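Local coordinates for protein halogenase PltM (PDB 6BZN) that halogenates phenolic compounds as a flavin-dependent enzyme and accepts chloride, bromide and iodide as the halide, at residues P58-G63 with N314-I319; I86-H91 with I96-S101; H137-D142 with F219-N224; L249-I252 with W257-V260. One frame throughout, in Å; residues are numbered along the deposited sequence.

Contact 1. Residues P58-G63 with N314-I319; sequences PRFSVG and NAREWI
Phe60 turns CG away from its backbone N (chi1 162°), and Arg316 bends its chain at chi3 (54°); together these torsions lay the guanidinium flat on the phenyl ring. The contact joins two parts of the flavin-dependent halogenase fold. Residues 58-63 form a loop after strand 49-52 of the parallel FAD-binding sheet. Residues 314-319 lie on the edge strand 313-321 of the large mixed sheet, where it is broken by a bulge or short loop. Arg59, Ser61 and Val62 bind FAD in another structure of this protein; the cofactor is not bound here.

The stack is close and nearly parallel, with the planes 5° apart. It is a cation-pi pair: Arg316 CZ sits 3.8 Å from the centroid of the Phe60 ring. Arg316 NE lies over the centre of that ring, 3.3 Å above its plane. Arg316 CD adds a CH-pi contact over the ring, 3.8 Å from the Phe60 centroid. The positive group thus lies against the electron-rich ring face, which probably favours the pairing, and no hydrogen bond crosses between the segments. Replacing Phe60 by an alanine would probably leave the Arg316 guanidinium without its stacking partner and free to turn.

The Phe60 ring also meets His221 of the neighbouring strand edge-to-face. Within the loop, Ser61 OG donates to Val62 O at 2.9 Å, in the carbonyl plane and on a lone pair. Arg59 makes a salt bridge to Asp53. The guanidinium covers the base of the ring as well as its face: Arg316 CZ is 3.3 Å from Phe60 CG, and Arg316 NH2 is 3.3 Å from Phe60 CB.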
loop_
_atom_site.group_PDB
_atom_site.type_symbol
_atom_site.label_atom_id
_atom_site.label_comp_id
_atom_site.label_asym_id
_atom_site.label_seq_id
_atom_site.Cartn_x
_atom_site.Cartn_y
_atom_site.Cartn_z
ATOM N N PRO A 58 12.115 13.455 12.836
ATOM C CA PRO A 58 11.501 13.131 11.561
ATOM C C PRO A 58 12.350 12.148 10.755
ATOM O O PRO A 58 13.571 12.137 10.866
ATOM C CB PRO A 58 11.478 14.485 10.853
ATOM C CG PRO A 58 12.735 15.119 11.318
ATOM C CD PRO A 58 12.817 14.751 12.780
ATOM N N ARG A 59 11.706 11.330 9.936
ATOM C CA ARG A 59 12.463 10.512 8.991
ATOM C C ARG A 59 11.687 10.218 7.725
ATOM O O ARG A 59 10.471 10.181 7.716
ATOM C CB ARG A 59 12.946 9.207 9.651
ATOM C CG ARG A 59 11.927 8.092 9.765
ATOM C CD ARG A 59 10.758 8.393 10.692
ATOM N NE ARG A 59 10.084 7.125 11.013
ATOM C CZ ARG A 59 10.314 6.356 12.093
ATOM N NH1 ARG A 59 11.164 6.719 13.057
ATOM N NH2 ARG A 59 9.647 5.207 12.237
ATOM N N PHE A 60 12.440 9.952 6.676
ATOM C CA PHE A 60 11.909 9.671 5.352
ATOM C C PHE A 60 11.334 8.258 5.294
ATOM O O PHE A 60 11.830 7.331 5.942
ATOM C CB PHE A 60 13.043 9.878 4.351
ATOM C CG PHE A 60 12.830 9.256 3.010
ATOM C CD1 PHE A 60 12.201 9.963 1.992
ATOM C CD2 PHE A 60 13.339 7.993 2.739
ATOM C CE1 PHE A 60 12.043 9.402 0.736
ATOM C CE2 PHE A 60 13.186 7.422 1.486
ATOM C CZ PHE A 60 12.533 8.130 0.480
ATOM N N SER A 61 10.250 8.109 4.545
ATOM C CA SER A 61 9.733 6.795 4.207
ATOM C C SER A 61 8.981 6.889 2.870
ATOM O O SER A 61 8.462 7.947 2.546
ATOM C CB SER A 61 8.829 6.297 5.341
ATOM O OG SER A 61 8.100 5.158 4.950
ATOM N N VAL A 62 8.965 5.814 2.084
ATOM C CA VAL A 62 8.058 5.746 0.914
ATOM C C VAL A 62 6.772 5.023 1.348
ATOM O O VAL A 62 6.586 4.768 2.542
ATOM C CB VAL A 62 8.717 5.152 -0.364
ATOM C CG1 VAL A 62 9.674 6.176 -0.979
ATOM C CG2 VAL A 62 9.415 3.837 -0.066
ATOM N N GLY A 63 5.874 4.716 0.404
ATOM C CA GLY A 63 4.540 4.222 0.745
ATOM C C GLY A 63 3.641 5.436 0.793
ATOM O O GLY A 63 3.130 5.813 1.837
ATOM N N ASN A 314 18.179 15.717 -7.698
ATOM C CA ASN A 314 17.917 14.801 -6.614
ATOM C C ASN A 314 18.045 15.545 -5.297
ATOM O O ASN A 314 18.986 16.302 -5.130
ATOM C CB ASN A 314 18.914 13.645 -6.687
ATOM C CG ASN A 314 18.379 12.384 -6.095
ATOM O OD1 ASN A 314 17.324 12.389 -5.458
ATOM N ND2 ASN A 314 19.108 11.296 -6.265
ATOM N N ALA A 315 17.074 15.373 -4.400
ATOM C CA ALA A 315 17.065 16.040 -3.088
ATOM C C ALA A 315 17.458 15.136 -1.936
ATOM O O ALA A 315 17.474 15.580 -0.792
ATOM C CB ALA A 315 15.689 16.625 -2.814
ATOM N N ARG A 316 17.699 13.864 -2.232
ATOM C CA ARG A 316 18.159 12.870 -1.262
ATOM C C ARG A 316 19.122 11.924 -1.975
ATOM O O ARG A 316 19.207 11.936 -3.211
ATOM C CB ARG A 316 17.023 11.940 -0.808
ATOM C CG ARG A 316 15.665 12.518 -0.512
ATOM C CD ARG A 316 14.747 11.397 -0.029
ATOM N NE ARG A 316 15.380 10.704 1.084
ATOM C CZ ARG A 316 15.480 11.180 2.326
ATOM N NH1 ARG A 316 14.923 12.351 2.672
ATOM N NH2 ARG A 316 16.134 10.473 3.233
ATOM N N GLU A 317 19.775 11.053 -1.213
ATOM C CA GLU A 317 20.479 9.916 -1.804
ATOM C C GLU A 317 19.455 8.894 -2.278
ATOM O O GLU A 317 18.439 8.667 -1.609
ATOM C CB GLU A 317 21.430 9.249 -0.796
ATOM C CG GLU A 317 22.524 10.169 -0.269
ATOM C CD GLU A 317 23.284 10.912 -1.366
ATOM O OE1 GLU A 317 23.903 10.236 -2.221
ATOM O OE2 GLU A 317 23.258 12.177 -1.371
ATOM N N TRP A 318 19.702 8.307 -3.446
ATOM C CA TRP A 318 18.947 7.137 -3.887
ATOM C C TRP A 318 19.069 6.016 -2.856
ATOM O O TRP A 318 20.122 5.840 -2.244
ATOM C CB TRP A 318 19.481 6.602 -5.226
ATOM C CG TRP A 318 19.151 7.377 -6.450
ATOM C CD1 TRP A 318 19.982 8.227 -7.131
ATOM C CD2 TRP A 318 17.919 7.357 -7.175
ATOM N NE1 TRP A 318 19.339 8.735 -8.226
ATOM C CE2 TRP A 318 18.072 8.216 -8.279
ATOM C CE3 TRP A 318 16.698 6.698 -6.999
ATOM C CZ2 TRP A 318 17.046 8.442 -9.202
ATOM C CZ3 TRP A 318 15.685 6.913 -7.919
ATOM C CH2 TRP A 318 15.868 7.780 -9.009
ATOM N N ILE A 319 17.987 5.274 -2.660
ATOM C CA ILE A 319 18.025 4.025 -1.914
ATOM C C ILE A 319 17.764 2.916 -2.918
ATOM O O ILE A 319 16.861 3.047 -3.744
ATOM C CB ILE A 319 16.939 3.986 -0.819
ATOM C CG1 ILE A 319 17.187 5.077 0.231
ATOM C CG2 ILE A 319 16.865 2.605 -0.168
ATOM C CD1 ILE A 319 18.307 4.753 1.197
#

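Contact 2. Residues I86-H91 with I96-S101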
loop_
_atom_site.group_PDB
_atom_site.type_symbol
_atom_site.label_atom_id
_atom_site.label_comp_id
_atom_site.label_asym_id
_atom_site.label_seq_id
_atom_site.Cartn_x
_atom_site.Cartn_y
_atom_site.Cartn_z
ATOM N N ILE A 86 -7.516 10.776 13.105
ATOM C CA ILE A 86 -7.150 9.711 12.181
ATOM C C ILE A 86 -7.838 9.934 10.816
ATOM O O ILE A 86 -7.202 9.755 9.775
ATOM C CB ILE A 86 -7.442 8.311 12.769
ATOM C CG1 ILE A 86 -6.535 8.046 13.967
ATOM C CG2 ILE A 86 -7.209 7.222 11.728
ATOM C CD1 ILE A 86 -6.816 6.746 14.680
ATOM N N ALA A 87 -9.108 10.348 10.813
ATOM C CA ALA A 87 -9.840 10.575 9.555
ATOM C C ALA A 87 -9.252 11.729 8.735
ATOM O O ALA A 87 -9.319 11.707 7.520
ATOM C CB ALA A 87 -11.338 10.812 9.803
ATOM N N TYR A 88 -8.655 12.718 9.393
ATOM C CA TYR A 88 -7.938 13.788 8.671
ATOM C C TYR A 88 -6.941 13.257 7.646
ATOM O O TYR A 88 -6.830 13.801 6.541
ATOM C CB TYR A 88 -7.174 14.714 9.623
ATOM C CG TYR A 88 -8.031 15.508 10.575
ATOM C CD1 TYR A 88 -9.412 15.616 10.394
ATOM C CD2 TYR A 88 -7.449 16.209 11.627
ATOM C CE1 TYR A 88 -10.193 16.347 11.262
ATOM C CE2 TYR A 88 -8.227 16.961 12.493
ATOM C CZ TYR A 88 -9.599 17.018 12.297
ATOM O OH TYR A 88 -10.413 17.750 13.115
ATOM N N LEU A 89 -6.261 12.172 8.004
ATOM C CA LEU A 89 -5.221 11.612 7.165
ATOM C C LEU A 89 -5.758 11.000 5.866
ATOM O O LEU A 89 -4.981 10.721 4.977
ATOM C CB LEU A 89 -4.408 10.573 7.965
ATOM C CG LEU A 89 -3.717 11.138 9.208
ATOM C CD1 LEU A 89 -3.040 10.025 9.992
ATOM C CD2 LEU A 89 -2.728 12.237 8.846
ATOM N N SER A 90 -7.073 10.799 5.744
ATOM C CA SER A 90 -7.652 10.302 4.486
ATOM C C SER A 90 -7.969 11.372 3.456
ATOM O O SER A 90 -8.247 11.029 2.322
ATOM C CB SER A 90 -8.919 9.496 4.753
ATOM O OG SER A 90 -10.005 10.322 5.122
ATOM N N HIS A 91 -7.971 12.647 3.836
ATOM C CA HIS A 91 -8.421 13.722 2.935
ATOM C C HIS A 91 -7.271 14.723 2.717
ATOM O O HIS A 91 -6.782 15.283 3.675
ATOM C CB HIS A 91 -9.606 14.495 3.547
ATOM C CG HIS A 91 -10.754 13.648 4.023
ATOM N ND1 HIS A 91 -11.643 13.033 3.163
ATOM C CD2 HIS A 91 -11.199 13.375 5.276
ATOM C CE1 HIS A 91 -12.556 12.383 3.864
ATOM N NE2 HIS A 91 -12.315 12.582 5.148
ATOM N N ILE A 96 -3.676 19.183 4.645
ATOM C CA ILE A 96 -3.103 20.522 4.483
ATOM C C ILE A 96 -3.501 21.386 5.682
ATOM O O ILE A 96 -2.672 22.070 6.267
ATOM C CB ILE A 96 -3.580 21.164 3.145
ATOM C CG1 ILE A 96 -3.031 20.395 1.926
ATOM C CG2 ILE A 96 -3.233 22.650 3.050
ATOM C CD1 ILE A 96 -1.538 20.339 1.784
ATOM N N GLN A 97 -4.772 21.308 6.065
ATOM C CA GLN A 97 -5.330 22.137 7.139
ATOM C C GLN A 97 -4.815 21.788 8.550
ATOM O O GLN A 97 -4.547 22.681 9.351
ATOM C CB GLN A 97 -6.860 22.049 7.079
ATOM C CG GLN A 97 -7.618 22.795 8.155
ATOM C CD GLN A 97 -9.126 22.643 8.018
ATOM O OE1 GLN A 97 -9.641 22.169 6.993
ATOM N NE2 GLN A 97 -9.844 23.054 9.052
ATOM N N HIS A 98 -4.667 20.501 8.844
ATOM C CA HIS A 98 -4.353 20.042 10.205
ATOM C C HIS A 98 -2.966 19.491 10.424
ATOM O O HIS A 98 -2.460 19.600 11.529
ATOM C CB HIS A 98 -5.344 18.980 10.640
ATOM C CG HIS A 98 -6.746 19.482 10.706
ATOM N ND1 HIS A 98 -7.208 20.242 11.758
ATOM C CD2 HIS A 98 -7.778 19.363 9.840
ATOM C CE1 HIS A 98 -8.476 20.551 11.548
ATOM N NE2 HIS A 98 -8.848 20.024 10.393
ATOM N N VAL A 99 -2.382 18.851 9.421
ATOM C CA VAL A 99 -1.034 18.313 9.546
ATOM C C VAL A 99 -0.039 19.390 9.114
ATOM O O VAL A 99 0.918 19.690 9.826
ATOM C CB VAL A 99 -0.828 17.043 8.697
ATOM C CG1 VAL A 99 0.592 16.513 8.884
ATOM C CG2 VAL A 99 -1.839 15.972 9.076
ATOM N N GLY A 100 -0.271 19.946 7.930
ATOM C CA GLY A 100 0.537 21.043 7.431
ATOM C C GLY A 100 0.528 21.106 5.928
ATOM O O GLY A 100 0.315 20.100 5.243
ATOM N N SER A 101 0.809 22.288 5.400
ATOM C CA SER A 101 0.688 22.503 3.961
ATOM C C SER A 101 1.754 21.756 3.136
ATOM O O SER A 101 1.568 21.565 1.933
ATOM C CB SER A 101 0.698 23.994 3.626
ATOM O OG SER A 101 1.880 24.620 4.088
#
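Ala87 O, in the turn of chain that carries Tyr88 against His98, accepts two bonds from Ser90. One comes from Ser90 OG at 2.9 Å, in the carbonyl plane. The other comes from Ser90 N at 3.0 Å. The double grip ties the serine side chain back onto the end of helix 84-88. A type I turn from Tyr88 to His91 follows directly, with His91 N bonded to Tyr88 O at 3.2 Å.

Across the contact, Tyr88 and His98 stack face to face. Their centroids are 3.8 Å apart and their planes lie at 12°. Tyr88 CE2 stands over the centre of the imidazole, 3.4 Å above its plane. His98 CD2 in turn lies over the centre of the phenol ring. The His98 side chain holds CG beside its backbone N (chi1 -62°), which turns the imidazole toward Tyr88. On the opposite face of His98 lies Gln97 CG, offset toward the rim, so the imidazole is layered between a ring and an aliphatic chain.

Next along both segments, Leu89 and Val99 touch by single methyls: Leu89 CD2 is 3.8 Å from Val99 CG2. Their side chains meet at about a right angle. Both also pack on Phe146 of helix 140-153, and Leu89 comes close to Ile33 of the FAD site.

His91 is the N-cap of helix 92-98, and Gly100 leaves helical angles with positive phi (155°). The arrangement is that of two short consecutive helices joined by a tight turn, here within the tryptophan halogenase family region.

Contact 3. Residues H137-D142 with F219-N224; sequences HLFRQD and FTHMLN
Aromatic contact joins Phe139 to His221 rim to rim, with neither ring over the face of the other. The closest atoms are Phe139 CE1 and His221 CE1, 3.7 Å apart. The centroids are 5.8 Å apart and the planes are at 31°. His221 CE1 and ND1 come in at the edge of the phenyl ring, near its plane. Phe139 reaches them because CG lies opposite its backbone N (chi1 -172°). Phe263 meets both rings edge-to-face.

An aliphatic contact lies on one face of Phe139. Gln141 CG lies 3.3 Å above that plane, toward the rim.

Hydrogen bonds lie around the ring pair. Gln141 NE2 donates to Asp142 OD1 at 3.2 Å, with an N-H...O angle of 167°, and meets the carboxylate from above its plane. Asp142 N bonds to Phe139 O at 3.0 Å; Phe139 is the N-cap of helix 140-153. Next in that helix is Arg140, an FAD-binding residue, which makes a salt bridge to Asp144. His221 NE2 bonds to Glu64 outside the segments.

Asp142 OD2 also sits at the Phe139 edge, in plane, where the ring hydrogens are probably slightly positive. The two buried rings share only van der Waals contact. The hydrogen bond from His221 NE2 to Glu64 OE2 is directional and probably does more than the rim contact to fix the imidazole.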
loop_
_atom_site.group_PDB
_atom_site.type_symbol
_atom_site.label_atom_id
_atom_site.label_comp_id
_atom_site.label_asym_id
_atom_site.label_seq_id
_atom_site.Cartn_x
_atom_site.Cartn_y
_atom_site.Cartn_z
ATOM N N HIS A 137 -1.211 12.156 -1.897
ATOM C CA HIS A 137 0.158 11.676 -1.972
ATOM C C HIS A 137 0.798 12.079 -0.640
ATOM O O HIS A 137 1.026 13.259 -0.382
ATOM C CB HIS A 137 0.911 12.338 -3.102
ATOM C CG HIS A 137 0.543 11.823 -4.453
ATOM N ND1 HIS A 137 0.862 12.497 -5.609
ATOM C CD2 HIS A 137 -0.095 10.692 -4.834
ATOM C CE1 HIS A 137 0.448 11.793 -6.648
ATOM N NE2 HIS A 137 -0.136 10.695 -6.203
ATOM N N LEU A 138 1.062 11.080 0.192
ATOM C CA LEU A 138 1.466 11.282 1.581
ATOM C C LEU A 138 2.950 11.557 1.693
ATOM O O LEU A 138 3.762 10.725 1.282
ATOM C CB LEU A 138 1.116 10.037 2.392
ATOM C CG LEU A 138 -0.345 9.600 2.426
ATOM C CD1 LEU A 138 -0.445 8.219 3.018
ATOM C CD2 LEU A 138 -1.189 10.571 3.231
ATOM N N PHE A 139 3.313 12.722 2.237
ATOM C CA PHE A 139 4.700 13.055 2.513
ATOM C C PHE A 139 4.967 12.462 3.877
ATOM O O PHE A 139 4.649 13.059 4.907
ATOM C CB PHE A 139 4.911 14.577 2.466
ATOM C CG PHE A 139 6.350 15.021 2.545
ATOM C CD1 PHE A 139 7.316 14.492 1.691
ATOM C CD2 PHE A 139 6.736 16.030 3.439
ATOM C CE1 PHE A 139 8.634 14.932 1.741
ATOM C CE2 PHE A 139 8.062 16.467 3.488
ATOM C CZ PHE A 139 9.003 15.920 2.635
ATOM N N ARG A 140 5.524 11.255 3.879
ATOM C CA ARG A 140 5.474 10.405 5.075
ATOM C C ARG A 140 6.214 10.958 6.293
ATOM O O ARG A 140 5.765 10.767 7.428
ATOM C CB ARG A 140 5.949 8.995 4.737
ATOM C CG ARG A 140 5.011 8.237 3.799
ATOM C CD ARG A 140 3.692 7.834 4.454
ATOM N NE ARG A 140 3.980 6.968 5.599
ATOM C CZ ARG A 140 4.212 5.659 5.530
ATOM N NH1 ARG A 140 4.078 4.987 4.397
ATOM N NH2 ARG A 140 4.534 5.007 6.640
ATOM N N GLN A 141 7.310 11.686 6.085
ATOM C CA GLN A 141 7.948 12.330 7.238
ATOM C C GLN A 141 6.981 13.156 8.081
ATOM O O GLN A 141 7.084 13.175 9.297
ATOM C CB GLN A 141 9.163 13.173 6.838
ATOM C CG GLN A 141 8.898 14.333 5.899
ATOM C CD GLN A 141 10.048 15.323 5.892
ATOM O OE1 GLN A 141 11.065 15.098 5.247
ATOM N NE2 GLN A 141 9.883 16.439 6.621
ATOM N N ASP A 142 6.054 13.862 7.443
ATOM C CA ASP A 142 5.138 14.744 8.173
ATOM C C ASP A 142 3.898 13.998 8.624
ATOM O O ASP A 142 3.418 14.200 9.738
ATOM C CB ASP A 142 4.753 15.950 7.328
ATOM C CG ASP A 142 5.910 16.950 7.135
ATOM O OD1 ASP A 142 6.969 16.857 7.811
ATOM O OD2 ASP A 142 5.743 17.846 6.270
ATOM N N PHE A 219 14.575 4.364 -5.212
ATOM C CA PHE A 219 13.678 5.477 -4.921
ATOM C C PHE A 219 14.343 6.667 -4.250
ATOM O O PHE A 219 15.358 6.542 -3.544
ATOM C CB PHE A 219 12.463 5.022 -4.105
ATOM C CG PHE A 219 12.804 4.175 -2.911
ATOM C CD1 PHE A 219 13.023 2.809 -3.053
ATOM C CD2 PHE A 219 12.923 4.739 -1.658
ATOM C CE1 PHE A 219 13.347 2.018 -1.956
ATOM C CE2 PHE A 219 13.234 3.954 -0.556
ATOM C CZ PHE A 219 13.441 2.592 -0.705
ATOM N N THR A 220 13.755 7.831 -4.498
ATOM C CA THR A 220 14.265 9.081 -3.964
ATOM C C THR A 220 13.182 10.161 -4.074
ATOM O O THR A 220 12.078 9.909 -4.588
ATOM C CB THR A 220 15.565 9.521 -4.698
ATOM O OG1 THR A 220 16.201 10.565 -3.961
ATOM C CG2 THR A 220 15.286 10.020 -6.116
ATOM N N HIS A 221 13.520 11.355 -3.610
ATOM C CA HIS A 221 12.712 12.529 -3.825
ATOM C C HIS A 221 13.513 13.564 -4.612
ATOM O O HIS A 221 14.706 13.745 -4.371
ATOM C CB HIS A 221 12.277 13.151 -2.499
ATOM C CG HIS A 221 11.200 12.401 -1.779
ATOM N ND1 HIS A 221 10.750 12.783 -0.532
ATOM C CD2 HIS A 221 10.487 11.304 -2.114
ATOM C CE1 HIS A 221 9.787 11.967 -0.145
ATOM N NE2 HIS A 221 9.599 11.066 -1.092
ATOM N N MET A 222 12.831 14.252 -5.529
ATOM C CA MET A 222 13.477 15.210 -6.427
ATOM C C MET A 222 12.785 16.549 -6.479
ATOM O O MET A 222 11.565 16.659 -6.262
ATOM C CB MET A 222 13.547 14.660 -7.848
ATOM C CG MET A 222 14.296 13.344 -7.985
ATOM S SD MET A 222 14.591 13.019 -9.733
ATOM C CE MET A 222 15.279 11.376 -9.631
ATOM N N LEU A 223 13.576 17.567 -6.811
ATOM C CA LEU A 223 13.077 18.900 -7.128
ATOM C C LEU A 223 13.013 19.109 -8.622
ATOM O O LEU A 223 13.765 18.495 -9.379
ATOM C CB LEU A 223 14.029 19.970 -6.600
ATOM C CG LEU A 223 14.134 20.076 -5.095
ATOM C CD1 LEU A 223 15.461 20.716 -4.696
ATOM C CD2 LEU A 223 12.943 20.883 -4.603
ATOM N N ASN A 224 12.149 20.038 -9.022
ATOM C CA ASN A 224 12.013 20.466 -10.416
ATOM C C ASN A 224 11.705 19.334 -11.397
ATOM O O ASN A 224 12.204 19.335 -12.528
ATOM C CB ASN A 224 13.267 21.259 -10.856
ATOM C CG ASN A 224 13.331 22.636 -10.225
ATOM O OD1 ASN A 224 12.309 23.188 -9.826
ATOM N ND2 ASN A 224 14.527 23.200 -10.126
#

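Contact 4. Residues L249-I252 with W257-V260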
loop_
_atom_site.group_PDB
_atom_site.type_symbol
_atom_site.label_atom_id
_atom_site.label_comp_id
_atom_site.label_asym_id
_atom_site.label_seq_id
_atom_site.Cartn_x
_atom_site.Cartn_y
_atom_site.Cartn_z
ATOM N N LEU A 249 1.284 8.584 -11.246
ATOM C CA LEU A 249 1.626 8.257 -12.614
ATOM C C LEU A 249 2.603 7.093 -12.626
ATOM O O LEU A 249 3.638 7.137 -11.938
ATOM C CB LEU A 249 2.209 9.492 -13.293
ATOM C CG LEU A 249 2.948 9.370 -14.616
ATOM C CD1 LEU A 249 2.085 8.703 -15.673
ATOM C CD2 LEU A 249 3.378 10.766 -15.049
ATOM N N HIS A 250 2.258 6.069 -13.407
ATOM C CA HIS A 250 3.039 4.855 -13.561
ATOM C C HIS A 250 3.501 4.788 -15.010
ATOM O O HIS A 250 2.670 4.636 -15.912
ATOM C CB HIS A 250 2.160 3.624 -13.296
ATOM C CG HIS A 250 1.486 3.607 -11.957
ATOM N ND1 HIS A 250 0.452 4.454 -11.627
ATOM C CD2 HIS A 250 1.654 2.790 -10.889
ATOM C CE1 HIS A 250 0.040 4.189 -10.397
ATOM N NE2 HIS A 250 0.757 3.185 -9.927
ATOM N N HIS A 251 4.803 4.926 -15.243
ATOM C CA HIS A 251 5.377 4.697 -16.563
ATOM C C HIS A 251 5.777 3.242 -16.604
ATOM O O HIS A 251 6.626 2.821 -15.813
ATOM C CB HIS A 251 6.601 5.565 -16.771
ATOM C CG HIS A 251 6.279 7.000 -16.972
ATOM N ND1 HIS A 251 5.566 7.454 -18.056
ATOM C CD2 HIS A 251 6.580 8.092 -16.237
ATOM C CE1 HIS A 251 5.437 8.763 -17.983
ATOM N NE2 HIS A 251 6.053 9.170 -16.891
ATOM N N ILE A 252 5.148 2.471 -17.488
ATOM C CA ILE A 252 5.314 1.022 -17.501
ATOM C C ILE A 252 5.995 0.594 -18.799
ATOM O O ILE A 252 5.844 1.240 -19.852
ATOM C CB ILE A 252 3.975 0.281 -17.264
ATOM C CG1 ILE A 252 2.918 0.668 -18.320
ATOM C CG2 ILE A 252 3.446 0.615 -15.876
ATOM C CD1 ILE A 252 1.679 -0.210 -18.338
ATOM N N TRP A 257 8.832 -0.612 -14.105
ATOM C CA TRP A 257 8.043 0.604 -14.093
ATOM C C TRP A 257 8.664 1.682 -13.224
ATOM O O TRP A 257 9.538 1.402 -12.388
ATOM C CB TRP A 257 6.614 0.300 -13.652
ATOM C CG TRP A 257 6.406 -0.006 -12.199
ATOM C CD1 TRP A 257 6.689 -1.180 -11.542
ATOM C CD2 TRP A 257 5.803 0.861 -11.229
ATOM N NE1 TRP A 257 6.308 -1.078 -10.224
ATOM C CE2 TRP A 257 5.755 0.160 -10.008
ATOM C CE3 TRP A 257 5.306 2.174 -11.273
ATOM C CZ2 TRP A 257 5.239 0.736 -8.834
ATOM C CZ3 TRP A 257 4.779 2.727 -10.133
ATOM C CH2 TRP A 257 4.754 2.015 -8.919
ATOM N N LEU A 258 8.218 2.911 -13.453
ATOM C CA LEU A 258 8.671 4.077 -12.709
ATOM C C LEU A 258 7.463 4.913 -12.278
ATOM O O LEU A 258 6.523 5.141 -13.067
ATOM C CB LEU A 258 9.669 4.894 -13.549
ATOM C CG LEU A 258 10.157 6.257 -13.023
ATOM C CD1 LEU A 258 11.552 6.607 -13.540
ATOM C CD2 LEU A 258 9.189 7.386 -13.389
ATOM N N TRP A 259 7.494 5.384 -11.036
ATOM C CA TRP A 259 6.442 6.255 -10.519
ATOM C C TRP A 259 6.864 7.712 -10.500
ATOM O O TRP A 259 8.028 8.013 -10.246
ATOM C CB TRP A 259 5.982 5.802 -9.130
ATOM C CG TRP A 259 6.808 6.170 -7.873
ATOM C CD1 TRP A 259 7.040 7.418 -7.357
ATOM C CD2 TRP A 259 7.391 5.248 -6.945
ATOM N NE1 TRP A 259 7.744 7.327 -6.170
ATOM C CE2 TRP A 259 7.977 6.008 -5.899
ATOM C CE3 TRP A 259 7.480 3.847 -6.892
ATOM C CZ2 TRP A 259 8.644 5.415 -4.814
ATOM C CZ3 TRP A 259 8.162 3.257 -5.812
ATOM C CH2 TRP A 259 8.733 4.040 -4.799
ATOM N N VAL A 260 5.888 8.588 -10.760
ATOM C CA VAL A 260 6.001 10.020 -10.574
ATOM C C VAL A 260 4.840 10.412 -9.653
ATOM O O VAL A 260 3.660 10.346 -10.040
ATOM C CB VAL A 260 5.947 10.777 -11.919
ATOM C CG1 VAL A 260 6.144 12.270 -11.710
ATOM C CG2 VAL A 260 7.005 10.238 -12.876
#
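The His250 and Trp257 rings lie side by side, nearly parallel but slid apart. The planes are 23° apart, and the imidazole is 5.0 Å, centroid to centroid, from the six-membered ring of Trp257. The closest atoms are His250 CD2 and Trp257 CZ3, at 3.2 Å. Phe112 stacks on His250, and Phe110 meets it edge-to-face. The His251 ring has Leu249 CD1 over one face, toward the rim. At its edge, in plane, Leu258 CD2 is 3.9 Å from His251 CD2.

These rings ride on an antiparallel beta hairpin of the large mixed sheet. Leu249 with Val260 and His251 with Leu258 are hydrogen-bonded pairs. His250 with Trp259 and Ile252 with Trp257 are non-hydrogen-bonded pairs. The shortest backbone bonds join His251 N to Leu258 O and Leu258 N to His251 O, each 2.8 Å. Trp257 CA adds a CA-H...O contact to His251 O at 3.1 Å. On the other face of the hairpin from the tryptophans, Leu249 CD2 packs on Val260 CB at 4.0 Å.

His250 ND1 bonds to Ser111 O. With a leucine in its place, Ser111 O would probably lose that polar mate and Trp257 its neighbouring ring.

His251 bonds through ND1 to His115 and through NE2 to His308. Each such pair needs one N-H and one lone pair, which probably disfavours protonating all three imidazoles at once.

From the N terminus, the chain first reaches the FAD-binding loop 58-63, which waits for 314-319 to close contact 1. All the other contacts nest inside this long loop. Contact 2 closes first, between two consecutive helices, and touches neither contact 1 nor contact 4. Contact 3 then links the start of helix 140-153 to strand 215-223. Contact 4 is a local hairpin that follows in series. Contacts 1, 3 and 4 share the mixed sheet, where strands 215-223 and 313-321 are neighbours. Gly63 and Arg140 connect contacts 1 and 3, whose centres are about 7 Å apart. Trp259 of contact 4 packs on Val62 and Phe219. Val99 of contact 2 touches Asp142 of contact 3.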